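CmeC (Campylobacter jejuni, PDB 4MT4) probably serves as the outer membrane channel of a multidrug efflux system, giving exported compounds a trimeric passage out of the cell. Local coordinates at residues S139-K142 with A143-D147. Numbering follows the deposited sequence.
Sequences SGFK and ASEYD
The Phe141 ring carries the side chain of Glu145, one helical turn further on, over one of its faces. Glu145 CG stands 4.1 Å from the centroid of the Phe141 ring and 22° off the normal, a CH-pi contact offset toward the rim. The carboxylate is displaced to the CE2/CZ rim, with Glu145 CD 3.4 Å from Phe141 CE2 and the two planes inclined by 35°. With Phe141 CG anti to the backbone N (chi1 167°), the ring leans along the helix toward Glu145. The carboxylate also has a polar partner, since Ser457 OG hydrogen-bonds to Glu145 OE2. The Tyr146 ring has the carbonyl oxygen of Lys142 over one face, 3.3 Å from Tyr146 CD2; that oxygen also accepts a hydrogen bond from Tyr146 N (3.2 Å). Phe141 O accepts one from Glu145 N at 3.0 Å, and Ser144 OG turns back to the same oxygen, although its modelled separation is doubtfully short. Around this turn, Phe141 and Ser144 pack on helix 58-79, whereas Ala143 and Tyr146 meet helix 273-293. The i+4 to i N-H to O=C bonds mark a continuous alpha-helix, with Phe141 and Glu145 spaced i to i+4 on one face: the long helix 129-195 in the alpha-helical barrel of the outer membrane factor fold.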
loop_
_atom_site.group_PDB
_atom_site.type_symbol
_atom_site.label_atom_id
_atom_site.label_comp_id
_atom_site.label_asym_id
_atom_site.label_seq_id
_atom_site.Cartn_x
_atom_site.Cartn_y
_atom_site.Cartn_z
ATOM N N SER B 139 -5.251 -15.356 20.610
ATOM C CA SER B 139 -6.184 -14.738 19.677
ATOM C C SER B 139 -5.445 -14.253 18.432
ATOM O O SER B 139 -6.005 -14.212 17.338
ATOM C CB SER B 139 -6.918 -13.578 20.346
ATOM O OG SER B 139 -7.658 -14.025 21.469
ATOM N N GLY B 140 -4.181 -13.884 18.613
ATOM C CA GLY B 140 -3.339 -13.470 17.508
ATOM C C GLY B 140 -3.035 -14.634 16.588
ATOM O O GLY B 140 -2.959 -14.473 15.371
ATOM N N PHE B 141 -2.859 -15.813 17.178
ATOM C CA PHE B 141 -2.606 -17.027 16.408
ATOM C C PHE B 141 -3.852 -17.457 15.642
ATOM O O PHE B 141 -3.771 -17.827 14.473
ATOM C CB PHE B 141 -2.135 -18.165 17.316
ATOM C CG PHE B 141 -2.153 -19.512 16.648
ATOM C CD1 PHE B 141 -1.214 -19.830 15.680
ATOM C CD2 PHE B 141 -3.111 -20.455 16.980
ATOM C CE1 PHE B 141 -1.229 -21.062 15.056
ATOM C CE2 PHE B 141 -3.132 -21.692 16.361
ATOM C CZ PHE B 141 -2.188 -21.995 15.397
ATOM N N LYS B 142 -5.001 -17.410 16.311
ATOM C CA LYS B 142 -6.272 -17.752 15.680
ATOM C C LYS B 142 -6.575 -16.804 14.524
ATOM O O LYS B 142 -7.165 -17.202 13.520
ATOM C CB LYS B 142 -7.414 -17.714 16.699
ATOM C CG LYS B 142 -7.413 -18.875 17.680
ATOM C CD LYS B 142 -8.676 -18.875 18.529
ATOM C CE LYS B 142 -8.742 -20.097 19.434
ATOM N NZ LYS B 142 -10.007 -20.141 20.221
ATOM N N ALA B 143 -6.163 -15.551 14.676
ATOM C CA ALA B 143 -6.337 -14.556 13.629
ATOM C C ALA B 143 -5.438 -14.869 12.440
ATOM O O ALA B 143 -5.815 -14.646 11.289
ATOM C CB ALA B 143 -6.051 -13.165 14.164
ATOM N N SER B 144 -4.249 -15.394 12.724
ATOM C CA SER B 144 -3.303 -15.760 11.677
ATOM C C SER B 144 -3.800 -16.974 10.897
ATOM O O SER B 144 -3.496 -17.128 9.715
ATOM C CB SER B 144 -1.919 -16.045 12.270
ATOM O OG SER B 144 -1.939 -17.206 13.082
ATOM N N GLU B 145 -4.563 -17.833 11.566
ATOM C CA GLU B 145 -5.150 -18.999 10.916
ATOM C C GLU B 145 -6.249 -18.574 9.948
ATOM O O GLU B 145 -6.338 -19.079 8.828
ATOM C CB GLU B 145 -5.707 -19.976 11.951
ATOM C CG GLU B 145 -4.650 -20.767 12.702
ATOM C CD GLU B 145 -5.252 -21.792 13.642
ATOM O OE1 GLU B 145 -6.164 -21.431 14.416
ATOM O OE2 GLU B 145 -4.818 -22.961 13.599
ATOM N N TYR B 146 -7.083 -17.638 10.392
ATOM C CA TYR B 146 -8.149 -17.099 9.557
ATOM C C TYR B 146 -7.575 -16.267 8.416
ATOM O O TYR B 146 -8.147 -16.215 7.327
ATOM C CB TYR B 146 -9.111 -16.259 10.395
ATOM C CG TYR B 146 -9.902 -17.057 11.409
ATOM C CD1 TYR B 146 -10.326 -18.349 11.126
ATOM C CD2 TYR B 146 -10.224 -16.519 12.649
ATOM C CE1 TYR B 146 -11.050 -19.080 12.048
ATOM C CE2 TYR B 146 -10.946 -17.243 13.576
ATOM C CZ TYR B 146 -11.356 -18.524 13.271
ATOM O OH TYR B 146 -12.075 -19.251 14.192
ATOM N N ASP B 147 -6.445 -15.614 8.678
ATOM C CA ASP B 147 -5.743 -14.855 7.649
ATOM C C ASP B 147 -5.176 -15.785 6.582
ATOM O O ASP B 147 -5.092 -15.420 5.412
ATOM C CB ASP B 147 -4.618 -14.016 8.260
ATOM C CG ASP B 147 -5.123 -12.739 8.902
ATOM O OD1 ASP B 147 -6.250 -12.313 8.578
ATOM O OD2 ASP B 147 -4.389 -12.155 9.727
#